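Enoyl-CoA hydratase (Mycobacterium smegmatis, PDB 3PE8) probably catalyses the reversible hydration of enoyl-CoA thioesters to 3-hydroxyacyl-CoA, as a hexameric member of the crotonase-like enoyl-CoA hydratase/isomerase family that binds zinc. Local coordinates at residues 141-144 with 145-148; 184-187 with 188-191; 33-36 with 37-40; 41-44 with 45-49; 219-222 with 223-226. All coordinates share one frame; numbering follows the deposited sequence.

Contact 1: residues 141-144 with 145-148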
loop_
_atom_site.group_PDB
_atom_site.type_symbol
_atom_site.label_atom_id
_atom_site.label_comp_id
_atom_site.label_asym_id
_atom_site.label_seq_id
_atom_site.Cartn_x
_atom_site.Cartn_y
_atom_site.Cartn_z
ATOM N N SER A 141 -1.168 12.191 -14.183
ATOM C CA SER A 141 -1.590 12.598 -12.844
ATOM C C SER A 141 -0.861 11.843 -11.720
ATOM O O SER A 141 -0.899 12.251 -10.555
ATOM C CB SER A 141 -3.113 12.513 -12.697
ATOM O OG SER A 141 -3.618 11.207 -12.837
ATOM N N VAL A 142 -0.169 10.777 -12.095
ATOM C CA VAL A 142 0.669 10.020 -11.179
ATOM C C VAL A 142 2.131 10.466 -11.289
ATOM O O VAL A 142 2.774 10.784 -10.287
ATOM C CB VAL A 142 0.563 8.525 -11.442
ATOM C CG1 VAL A 142 1.450 7.729 -10.473
ATOM C CG2 VAL A 142 -0.945 8.133 -11.317
ATOM N N ARG A 143 2.641 10.488 -12.522
ATOM C CA ARG A 143 4.061 10.740 -12.713
ATOM C C ARG A 143 4.467 12.210 -12.646
ATOM O O ARG A 143 5.624 12.492 -12.321
ATOM C CB ARG A 143 4.567 10.111 -14.010
ATOM C CG ARG A 143 4.384 8.608 -14.077
ATOM C CD ARG A 143 5.188 7.933 -15.206
ATOM N NE ARG A 143 4.923 6.506 -15.131
ATOM C CZ ARG A 143 3.933 5.870 -15.759
ATOM N NH1 ARG A 143 3.179 6.483 -16.666
ATOM N NH2 ARG A 143 3.712 4.580 -15.482
ATOM N N LEU A 144 3.579 13.130 -12.965
ATOM C CA LEU A 144 3.954 14.565 -12.883
ATOM C C LEU A 144 4.224 14.962 -11.445
ATOM O O LEU A 144 5.314 15.453 -11.145
ATOM C CB LEU A 144 2.991 15.463 -13.633
ATOM C CG LEU A 144 3.463 16.909 -13.762
ATOM C CD1 LEU A 144 4.796 17.058 -14.527
ATOM C CD2 LEU A 144 2.345 17.733 -14.376
ATOM N N PRO A 145 3.323 14.668 -10.485
ATOM C CA PRO A 145 3.740 14.987 -9.077
ATOM C C PRO A 145 4.974 14.220 -8.615
ATOM O O PRO A 145 5.793 14.745 -7.871
ATOM C CB PRO A 145 2.525 14.613 -8.231
ATOM C CG PRO A 145 1.455 14.337 -9.188
ATOM C CD PRO A 145 1.948 14.155 -10.553
ATOM N N GLN A 146 5.113 12.971 -9.060
ATOM C CA GLN A 146 6.277 12.150 -8.734
ATOM C C GLN A 146 7.601 12.800 -9.160
ATOM O O GLN A 146 8.614 12.696 -8.431
ATOM C CB GLN A 146 6.132 10.771 -9.377
ATOM C CG GLN A 146 7.227 9.831 -9.134
ATOM C CD GLN A 146 7.107 8.550 -9.918
ATOM O OE1 GLN A 146 6.765 8.564 -11.101
ATOM N NE2 GLN A 146 7.371 7.414 -9.252
ATOM N N LYS A 147 7.601 13.432 -10.331
ATOM C CA LYS A 147 8.857 13.906 -10.960
ATOM C C LYS A 147 9.091 15.411 -10.911
ATOM O O LYS A 147 10.241 15.846 -11.081
ATOM C CB LYS A 147 8.957 13.312 -12.372
ATOM C CG LYS A 147 8.968 11.791 -12.331
ATOM C CD LYS A 147 9.304 11.121 -13.676
ATOM C CE LYS A 147 9.327 9.638 -13.573
ATOM N NZ LYS A 147 9.878 8.981 -14.821
ATOM N N VAL A 148 8.049 16.225 -10.694
ATOM C CA VAL A 148 8.210 17.677 -10.585
ATOM C C VAL A 148 7.759 18.237 -9.236
ATOM O O VAL A 148 8.007 19.432 -8.983
ATOM C CB VAL A 148 7.499 18.353 -11.780
ATOM C CG1 VAL A 148 5.993 18.651 -11.494
ATOM C CG2 VAL A 148 8.215 19.593 -12.343
HETATM O O HOH W 1 6.924 6.404 -12.802
#
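Leu-144 and Val-148 meet one turn apart near the C-terminal end of helix 140-148, a short helix of the crotonase fold that is kinked at Pro-145. Their side chains run side by side in the same direction, and CD1 of Leu-144 lies 3.6 Å from CG1 of Val-148. Leu-144 has CG anti to the backbone N (chi1 -171°), and this rotamer brings the CD1 branch to the valine. Branched apolar residues suit this buried flank, where both also pack on Ala-153 of helix 150-159. The proline ring fills the adjoining part: having no N-H to give, it sets CG 3.4 Å from the carbonyl O of Ser-141, where a helical hydrogen bond would otherwise form. Just beyond, the bond from Gln-146 N to Val-142 O is weak at 3.4 Å. Leu-144 O, by contrast, accepts from both Val-148 N and Lys-147 N, the second of which stands above the carbonyl plane.

The polar side is looser. Arg-143 and Gln-146 extend alongside each other with their flat ends turned 38° apart. Gln-146 NE2 bonds Asp-213 OD1 and Lys-147 NZ the carbonyl O of Leu-112, both outside this helix; long chains suit such reach. A water bridges Arg-143 and Gln-146, donating to Gln-146 OE1 at 2.8 Å and weakly accepting, at the edge of the guanidinium and in its plane, from Arg-143 NE at 3.1 Å.

Contact 2: residues 184-187 with 188-191; sequences LTAA and RRVA
Arg-188 folds back over the turn that precedes it, bringing its guanidinium across Leu-184. Its N bonds Leu-184 O at 2.9 Å, and a bend at chi3 (-77°) returns the end of the chain so that the same carbonyl oxygen lies 3.6 Å above the centre of the guanidinium plane. The positive group thus covers, probably favourably, a carbonyl oxygen already used by the helix, while NH1 rests 3.6 Å from CB of Leu-184. A long, flexible arginine suits this exposed surface.

Arg-189, its N bonded to Thr-185 O, bends in the same sense but lies over a different neighbour: the CA of Ala-186 sits over the centre of its guanidinium, and NH2 is 3.5 Å from the Ala-186 CB. The small methyl lets the flat group settle close to the backbone. NH2 also forms a salt bridge with Glu-176, and a water that donates to Ala-186 O at 2.9 Å accepts weakly from Arg-189 NH2. These residues belong to helix 183-195, which packs against the parallel strands 56-61 and 95-99 of the crotonase core.

Val-190 turns to the buried side, its N bonded to Ala-186 O at 3.2 Å and its side chain against Ile-96 of strand 95-99 and against Arg-155 of a neighbouring subunit. Ala-191 follows, its N bonded to Ala-187 O at 2.9 Å and its small CB fitting against Val-56 and Ile-96.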
loop_
_atom_site.group_PDB
_atom_site.type_symbol
_atom_site.label_atom_id
_atom_site.label_comp_id
_atom_site.label_asym_id
_atom_site.label_seq_id
_atom_site.Cartn_x
_atom_site.Cartn_y
_atom_site.Cartn_z
ATOM N N LEU A 184 21.715 16.331 -28.435
ATOM C CA LEU A 184 22.004 14.922 -28.738
ATOM C C LEU A 184 23.456 14.545 -28.402
ATOM O O LEU A 184 23.690 13.429 -27.978
ATOM C CB LEU A 184 21.621 14.537 -30.159
ATOM C CG LEU A 184 20.126 14.149 -30.374
ATOM C CD1 LEU A 184 19.776 12.744 -29.780
ATOM C CD2 LEU A 184 19.164 15.137 -29.850
ATOM N N THR A 185 24.400 15.479 -28.511
ATOM C CA THR A 185 25.738 15.281 -27.945
ATOM C C THR A 185 25.660 14.852 -26.474
ATOM O O THR A 185 26.294 13.869 -26.039
ATOM C CB THR A 185 26.564 16.577 -28.082
ATOM O OG1 THR A 185 26.624 16.930 -29.448
ATOM C CG2 THR A 185 28.012 16.371 -27.534
ATOM N N ALA A 186 24.897 15.590 -25.670
ATOM C CA ALA A 186 24.770 15.276 -24.277
ATOM C C ALA A 186 24.116 13.954 -23.999
ATOM O O ALA A 186 24.509 13.226 -23.055
ATOM C CB ALA A 186 23.989 16.408 -23.524
ATOM N N ALA A 187 23.047 13.671 -24.743
ATOM C CA ALA A 187 22.342 12.399 -24.589
ATOM C C ALA A 187 23.259 11.226 -24.937
ATOM O O ALA A 187 23.247 10.207 -24.233
ATOM C CB ALA A 187 21.105 12.372 -25.409
ATOM N N ARG A 188 24.080 11.391 -25.984
ATOM C CA ARG A 188 25.055 10.348 -26.364
ATOM C C ARG A 188 26.120 10.131 -25.298
ATOM O O ARG A 188 26.569 9.006 -25.112
ATOM C CB ARG A 188 25.691 10.645 -27.724
ATOM C CG ARG A 188 24.760 10.353 -28.915
ATOM C CD ARG A 188 25.484 10.511 -30.233
ATOM N NE ARG A 188 25.683 11.891 -30.660
ATOM C CZ ARG A 188 24.841 12.596 -31.428
ATOM N NH1 ARG A 188 23.666 12.087 -31.837
ATOM N NH2 ARG A 188 25.159 13.829 -31.769
ATOM N N ARG A 189 26.516 11.193 -24.582
ATOM C CA ARG A 189 27.472 11.063 -23.488
ATOM C C ARG A 189 26.916 10.201 -22.380
ATOM O O ARG A 189 27.633 9.317 -21.872
ATOM C CB ARG A 189 27.885 12.435 -22.906
ATOM C CG ARG A 189 28.700 13.290 -23.778
ATOM C CD ARG A 189 29.318 14.451 -22.979
ATOM N NE ARG A 189 28.315 15.228 -22.215
ATOM C CZ ARG A 189 27.858 16.436 -22.576
ATOM N NH1 ARG A 189 28.276 17.030 -23.721
ATOM N NH2 ARG A 189 26.948 17.049 -21.819
ATOM N N VAL A 190 25.660 10.443 -21.982
ATOM C CA VAL A 190 25.032 9.648 -20.942
ATOM C C VAL A 190 24.857 8.217 -21.402
ATOM O O VAL A 190 25.214 7.290 -20.705
ATOM C CB VAL A 190 23.703 10.278 -20.466
ATOM C CG1 VAL A 190 22.978 9.360 -19.513
ATOM C CG2 VAL A 190 23.995 11.658 -19.847
ATOM N N ALA A 191 24.401 8.037 -22.650
ATOM C CA ALA A 191 24.261 6.705 -23.194
ATOM C C ALA A 191 25.591 5.949 -23.214
ATOM O O ALA A 191 25.621 4.762 -22.883
ATOM C CB ALA A 191 23.605 6.771 -24.587
HETATM O O HOH W 2 25.563 14.544 -20.709
#

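Contact 3: residues 33-36 with 37-40; sequences LSAE and LRST
The N-terminal end of helix 35-50 is capped by Ser-34, whose OG accepts from Leu-37 N at 3.1 Å along a nearly straight bond (161°). A chi1 of 60° places the hydroxyl between the backbone N and the carbonyl carbon, folded over the first turn where it can meet an amide that has no earlier carbonyl of the helix to bond. Serine suits an N-cap because its short side chain carries the acceptor close to the backbone. Glu-74 serves the same helix end by accepting from Ala-35 N.

Arg-38 folds back over the same turn. Its N bonds Ser-34 O, and its chain, bent at chi3, carries the guanidinium over the backbone, with Ser-34 O and Ala-35 CA over one face, both offset toward the rim. NH1 reaches Leu-33 O at the guanidinium edge, 2.7 Å away but at a poor angle of 128°, which makes the bond weak. The helix is the crossover of the beta-alpha-beta unit formed with strands 19-24 and 56-61. On the buried side Leu-33, in the loop before the helix, crosses Leu-37 obliquely, CD2 to CD2 at 3.9 Å, while Leu-33 also packs on Cys-67 and Trp-138; branched apolar chains suit this inward position.

On the outer side Glu-36 and Thr-40 lie side by side. Thr-40 N and OG1 both donate to Glu-36 O, each at 2.9 Å, from opposite faces of the carbonyl plane. A water donates to Thr-40 OG1 at 2.7 Å and to Glu-36 OE2 at 3.3 Å, linking the two polar ends.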
loop_
_atom_site.group_PDB
_atom_site.type_symbol
_atom_site.label_atom_id
_atom_site.label_comp_id
_atom_site.label_asym_id
_atom_site.label_seq_id
_atom_site.Cartn_x
_atom_site.Cartn_y
_atom_site.Cartn_z
ATOM N N LEU A 33 1.015 12.615 -31.931
ATOM C CA LEU A 33 0.954 11.157 -31.909
ATOM C C LEU A 33 -0.327 10.667 -32.585
ATOM O O LEU A 33 -1.378 10.444 -31.947
ATOM C CB LEU A 33 1.033 10.656 -30.476
ATOM C CG LEU A 33 2.288 11.101 -29.741
ATOM C CD1 LEU A 33 2.202 10.683 -28.293
ATOM C CD2 LEU A 33 3.599 10.620 -30.379
ATOM N N SER A 34 -0.237 10.566 -33.901
ATOM C CA SER A 34 -1.257 9.932 -34.712
ATOM C C SER A 34 -1.285 8.462 -34.361
ATOM O O SER A 34 -0.362 7.930 -33.741
ATOM C CB SER A 34 -0.939 10.101 -36.198
ATOM O OG SER A 34 0.314 9.518 -36.536
ATOM N N ALA A 35 -2.339 7.798 -34.797
ATOM C CA ALA A 35 -2.425 6.345 -34.635
ATOM C C ALA A 35 -1.216 5.649 -35.216
ATOM O O ALA A 35 -0.653 4.757 -34.592
ATOM C CB ALA A 35 -3.762 5.809 -35.291
ATOM N N GLU A 36 -0.816 6.044 -36.417
ATOM C CA GLU A 36 0.367 5.469 -37.055
ATOM C C GLU A 36 1.644 5.695 -36.256
ATOM O O GLU A 36 2.421 4.767 -36.055
ATOM C CB GLU A 36 0.549 6.005 -38.485
ATOM C CG GLU A 36 1.703 5.351 -39.244
ATOM C CD GLU A 36 2.056 6.047 -40.559
ATOM O OE1 GLU A 36 1.434 7.092 -40.884
ATOM O OE2 GLU A 36 2.976 5.536 -41.250
ATOM N N LEU A 37 1.860 6.918 -35.777
ATOM C CA LEU A 37 3.090 7.180 -35.023
ATOM C C LEU A 37 3.069 6.440 -33.695
ATOM O O LEU A 37 4.085 5.876 -33.279
ATOM C CB LEU A 37 3.303 8.672 -34.841
ATOM C CG LEU A 37 4.547 9.075 -34.043
ATOM C CD1 LEU A 37 5.845 8.384 -34.559
ATOM C CD2 LEU A 37 4.673 10.623 -34.094
ATOM N N ARG A 38 1.916 6.382 -33.030
ATOM C CA ARG A 38 1.838 5.622 -31.770
ATOM C C ARG A 38 2.208 4.164 -31.995
ATOM O O ARG A 38 3.074 3.611 -31.316
ATOM C CB ARG A 38 0.436 5.744 -31.154
ATOM C CG ARG A 38 0.112 7.096 -30.590
ATOM C CD ARG A 38 -1.275 7.142 -29.847
ATOM N NE ARG A 38 -2.457 6.569 -30.522
ATOM C CZ ARG A 38 -3.373 7.246 -31.226
ATOM N NH1 ARG A 38 -3.273 8.556 -31.430
ATOM N NH2 ARG A 38 -4.409 6.602 -31.760
ATOM N N SER A 39 1.588 3.541 -32.990
ATOM C CA SER A 39 1.844 2.136 -33.325
ATOM C C SER A 39 3.323 1.903 -33.599
ATOM O O SER A 39 3.943 0.954 -33.087
ATOM C CB SER A 39 1.058 1.744 -34.571
ATOM O OG SER A 39 1.308 0.384 -34.926
ATOM N N THR A 40 3.869 2.761 -34.458
ATOM C CA THR A 40 5.255 2.643 -34.904
ATOM C C THR A 40 6.230 2.860 -33.733
ATOM O O THR A 40 7.203 2.107 -33.572
ATOM C CB THR A 40 5.541 3.630 -36.069
ATOM O OG1 THR A 40 4.638 3.353 -37.156
ATOM C CG2 THR A 40 6.974 3.473 -36.580
HETATM O O HOH W 3 5.274 3.744 -39.730
#

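Contact 4: residues 41-44 with 45-49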
loop_
_atom_site.group_PDB
_atom_site.type_symbol
_atom_site.label_atom_id
_atom_site.label_comp_id
_atom_site.label_asym_id
_atom_site.label_seq_id
_atom_site.Cartn_x
_atom_site.Cartn_y
_atom_site.Cartn_z
ATOM N N PHE A 41 5.959 3.872 -32.926
ATOM C CA PHE A 41 6.841 4.192 -31.793
ATOM C C PHE A 41 6.862 3.085 -30.753
ATOM O O PHE A 41 7.929 2.615 -30.315
ATOM C CB PHE A 41 6.413 5.509 -31.157
ATOM C CG PHE A 41 7.218 5.881 -29.954
ATOM C CD1 PHE A 41 8.545 6.268 -30.075
ATOM C CD2 PHE A 41 6.663 5.772 -28.683
ATOM C CE1 PHE A 41 9.292 6.577 -28.942
ATOM C CE2 PHE A 41 7.418 6.088 -27.556
ATOM C CZ PHE A 41 8.736 6.477 -27.708
ATOM N N PHE A 42 5.678 2.644 -30.344
ATOM C CA PHE A 42 5.588 1.616 -29.317
ATOM C C PHE A 42 6.186 0.304 -29.801
ATOM O O PHE A 42 6.846 -0.404 -29.032
ATOM C CB PHE A 42 4.164 1.486 -28.749
ATOM C CG PHE A 42 3.712 2.708 -27.971
ATOM C CD1 PHE A 42 4.447 3.149 -26.874
ATOM C CD2 PHE A 42 2.606 3.447 -28.357
ATOM C CE1 PHE A 42 4.078 4.296 -26.177
ATOM C CE2 PHE A 42 2.239 4.602 -27.647
ATOM C CZ PHE A 42 2.963 4.996 -26.539
ATOM N N ARG A 43 5.991 -0.028 -31.084
ATOM C CA ARG A 43 6.640 -1.185 -31.674
ATOM C C ARG A 43 8.171 -1.042 -31.700
ATOM O O ARG A 43 8.887 -1.986 -31.428
ATOM C CB ARG A 43 6.100 -1.461 -33.090
ATOM C CG ARG A 43 6.748 -2.652 -33.781
ATOM C CD ARG A 43 6.017 -3.001 -35.083
ATOM N NE ARG A 43 6.210 -1.923 -36.065
ATOM C CZ ARG A 43 5.280 -1.073 -36.515
ATOM N NH1 ARG A 43 4.002 -1.129 -36.110
ATOM N NH2 ARG A 43 5.643 -0.152 -37.399
ATOM N N ALA A 44 8.656 0.151 -32.017
ATOM C CA ALA A 44 10.096 0.408 -32.037
ATOM C C ALA A 44 10.745 0.228 -30.656
ATOM O O ALA A 44 11.870 -0.290 -30.556
ATOM C CB ALA A 44 10.379 1.827 -32.607
ATOM N N LEU A 45 10.039 0.611 -29.600
ATOM C CA LEU A 45 10.520 0.378 -28.235
ATOM C C LEU A 45 10.668 -1.111 -27.945
ATOM O O LEU A 45 11.709 -1.567 -27.432
ATOM C CB LEU A 45 9.621 1.058 -27.186
ATOM C CG LEU A 45 9.723 2.586 -27.067
ATOM C CD1 LEU A 45 8.677 3.099 -26.071
ATOM C CD2 LEU A 45 11.136 3.050 -26.703
ATOM N N SER A 46 9.648 -1.887 -28.307
ATOM C CA SER A 46 9.669 -3.319 -28.120
ATOM C C SER A 46 10.769 -3.961 -28.945
ATOM O O SER A 46 11.497 -4.857 -28.481
ATOM C CB SER A 46 8.316 -3.908 -28.534
ATOM O OG SER A 46 7.415 -3.662 -27.485
ATOM N N ASP A 47 10.932 -3.479 -30.162
ATOM C CA ASP A 47 11.955 -4.039 -31.046
ATOM C C ASP A 47 13.350 -3.756 -30.465
ATOM O O ASP A 47 14.237 -4.626 -30.506
ATOM C CB ASP A 47 11.834 -3.469 -32.467
ATOM C CG ASP A 47 10.699 -4.101 -33.293
ATOM O OD1 ASP A 47 10.120 -5.143 -32.935
ATOM O OD2 ASP A 47 10.400 -3.540 -34.362
ATOM N N ALA A 48 13.549 -2.546 -29.907
ATOM C CA ALA A 48 14.819 -2.181 -29.289
ATOM C C ALA A 48 15.109 -3.098 -28.094
ATOM O O ALA A 48 16.218 -3.568 -27.921
ATOM C CB ALA A 48 14.819 -0.697 -28.863
ATOM N N GLN A 49 14.085 -3.368 -27.296
ATOM C CA GLN A 49 14.241 -4.257 -26.150
ATOM C C GLN A 49 14.698 -5.642 -26.577
ATOM O O GLN A 49 15.510 -6.287 -25.891
ATOM C CB GLN A 49 12.925 -4.345 -25.369
ATOM C CG GLN A 49 12.961 -5.320 -24.219
ATOM C CD GLN A 49 13.935 -4.930 -23.138
ATOM O OE1 GLN A 49 14.143 -3.746 -22.878
ATOM N NE2 GLN A 49 14.485 -5.930 -22.442
HETATM O O HOH W 4 5.016 -2.555 -27.864
#
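Phe-41 presents one ring face to Leu-45 on the buried side of helix 35-50: CE2 lies 3.6 Å from Leu-45 CD1, and Leu-45 CG stands over the face toward the rim. With CG anti to the backbone N (chi1 177°), the ring lies where the leucine one turn on can cover it, so a broad apolar ring meets a branched apolar chain. Phe-42 comes next and only approaches the same methyl, CD1 to CD1 at 4.3 Å. Its carbonyl is busier, accepting from Ser-46 N at 3.3 Å and from a water at 3.1 Å that also bonds Ser-46 OG at 2.7 Å.

Arg-43 runs beside Asp-47 on the exposed face, its NE 4.8 Å from OD2. The opposite charges may attract but do not touch, and the guanidinium and carboxylate planes are 55° apart; Arg-43 NH1 makes a weak hydrogen bond to Ser-39 OG. Ala-44 gives its carbonyl to Ala-48 N, and its small side chain packs on Leu-11 and Leu-22, which suits a close approach to the sheet.

In the fold, Phe-41, Ala-44, Leu-45 and Ala-48 face strands 11-16, 19-24 and 56-61, while Phe-42 meets Trp-138 edge-to-face.

Contact 5: residues 219-222 with 223-226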
loop_
_atom_site.group_PDB
_atom_site.type_symbol
_atom_site.label_atom_id
_atom_site.label_comp_id
_atom_site.label_asym_id
_atom_site.label_seq_id
_atom_site.Cartn_x
_atom_site.Cartn_y
_atom_site.Cartn_z
ATOM N N GLY A 219 -1.770 1.579 -7.754
ATOM C CA GLY A 219 -3.051 2.058 -7.186
ATOM C C GLY A 219 -3.408 3.418 -7.737
ATOM O O GLY A 219 -4.584 3.722 -8.023
ATOM N N ALA A 220 -2.388 4.263 -7.834
ATOM C CA ALA A 220 -2.616 5.584 -8.396
ATOM C C ALA A 220 -3.011 5.549 -9.852
ATOM O O ALA A 220 -3.872 6.336 -10.295
ATOM C CB ALA A 220 -1.317 6.443 -8.220
ATOM N N LEU A 221 -2.353 4.681 -10.627
ATOM C CA LEU A 221 -2.691 4.518 -12.029
ATOM C C LEU A 221 -4.119 4.013 -12.230
ATOM O O LEU A 221 -4.807 4.423 -13.150
ATOM C CB LEU A 221 -1.658 3.628 -12.728
ATOM C CG LEU A 221 -0.294 4.281 -12.882
ATOM C CD1 LEU A 221 0.781 3.239 -13.157
ATOM C CD2 LEU A 221 -0.301 5.380 -13.972
ATOM N N TRP A 222 -4.565 3.107 -11.372
ATOM C CA TRP A 222 -5.957 2.672 -11.391
ATOM C C TRP A 222 -6.905 3.829 -11.117
ATOM O O TRP A 222 -7.870 4.009 -11.820
ATOM C CB TRP A 222 -6.184 1.580 -10.354
ATOM C CG TRP A 222 -7.611 1.023 -10.387
ATOM C CD1 TRP A 222 -8.616 1.248 -9.470
ATOM C CD2 TRP A 222 -8.214 0.235 -11.440
ATOM N NE1 TRP A 222 -9.772 0.601 -9.857
ATOM C CE2 TRP A 222 -9.549 -0.011 -11.065
ATOM C CE3 TRP A 222 -7.743 -0.316 -12.642
ATOM C CZ2 TRP A 222 -10.415 -0.772 -11.850
ATOM C CZ3 TRP A 222 -8.623 -1.082 -13.426
ATOM C CH2 TRP A 222 -9.938 -1.293 -13.016
ATOM N N ALA A 223 -6.610 4.628 -10.092
ATOM C CA ALA A 223 -7.406 5.788 -9.777
ATOM C C ALA A 223 -7.493 6.786 -10.929
ATOM O O ALA A 223 -8.566 7.316 -11.191
ATOM C CB ALA A 223 -6.883 6.472 -8.517
ATOM N N GLU A 224 -6.377 6.999 -11.618
ATOM C CA GLU A 224 -6.337 7.888 -12.783
ATOM C C GLU A 224 -7.300 7.305 -13.867
ATOM O O GLU A 224 -8.106 8.054 -14.469
ATOM C CB GLU A 224 -4.906 7.995 -13.340
ATOM C CG GLU A 224 -4.843 8.735 -14.676
ATOM C CD GLU A 224 -3.484 8.806 -15.269
ATOM O OE1 GLU A 224 -3.090 7.881 -16.006
ATOM O OE2 GLU A 224 -2.807 9.824 -14.983
ATOM N N ALA A 225 -7.208 6.002 -14.107
ATOM C CA ALA A 225 -8.009 5.345 -15.140
ATOM C C ALA A 225 -9.493 5.438 -14.789
ATOM O O ALA A 225 -10.322 5.751 -15.638
ATOM C CB ALA A 225 -7.591 3.867 -15.352
ATOM N N GLU A 226 -9.803 5.199 -13.528
ATOM C CA GLU A 226 -11.186 5.311 -13.067
ATOM C C GLU A 226 -11.725 6.736 -13.213
ATOM O O GLU A 226 -12.866 6.919 -13.661
ATOM C CB GLU A 226 -11.275 4.824 -11.649
ATOM C CG GLU A 226 -11.066 3.314 -11.558
ATOM C CD GLU A 226 -12.252 2.540 -12.052
ATOM O OE1 GLU A 226 -13.190 2.388 -11.230
ATOM O OE2 GLU A 226 -12.276 2.116 -13.246
HETATM O O HOH W 5 -3.838 5.271 -15.740
HETATM O O HOH W 6 -12.639 0.150 -9.083
#
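Trp-222 and Glu-226 make a CH-pi contact one turn apart: CG of the glutamate lies over the face of the indole, 3.7 Å from the centroid of the five-membered ring and 23° off its normal. A bend at chi2 (-74°) turns the carboxylate along the ring, their planes only 13° apart. The glutamate methylene gives the ring an apolar neighbour, while OE2 keeps a salt bridge with Arg-229, which also makes a cation-pi contact with the indole.

Two waters join polar atoms. One, in the plane of the indole at its edge, accepts from Trp-222 NE1 at 3.0 Å and donates to Glu-226 OE1 at 3.1 Å. The other donates to Leu-221 O at 2.9 Å and to Glu-224 OE1 at 2.7 Å. Glu-224 is further held by Ser-141 and by the amide of Gly-139, so its buried carboxylate is well supplied with donors.

These residues lie on the long C-terminal helix 199-234 of this crotonase-family chain, at subunit boundaries: the small Ala-223 and Ala-220 pack on Ile-212 and Gln-216 of a second subunit, and Leu-221 on Trp-222 of a fourth.

Among backbone bonds, Glu-226 N to Trp-222 O is 2.8 Å.

All five contacts lie along single helices, yet their chemistry follows their surroundings. Contacts 3 and 4 share helix 35-50: the first handles its polar N-terminal end, the second lays an apolar flank on the sheet, and neither touches another subunit. Contact 2 also covers the sheet but keeps two arginines on its outer surface. Contacts 1 and 5 lie on different helices and touch, through the hydrogen bond of Ser-141 with Glu-224 and the packing of Val-142 on Ala-220; both meet the second subunit. Arg-143 (about 7 Å) and Glu-224 (about 5 Å) have side chains near that of the zinc ligand Glu-109, as has Leu-33 of contact 3 (about 7 Å). None is wholly buried.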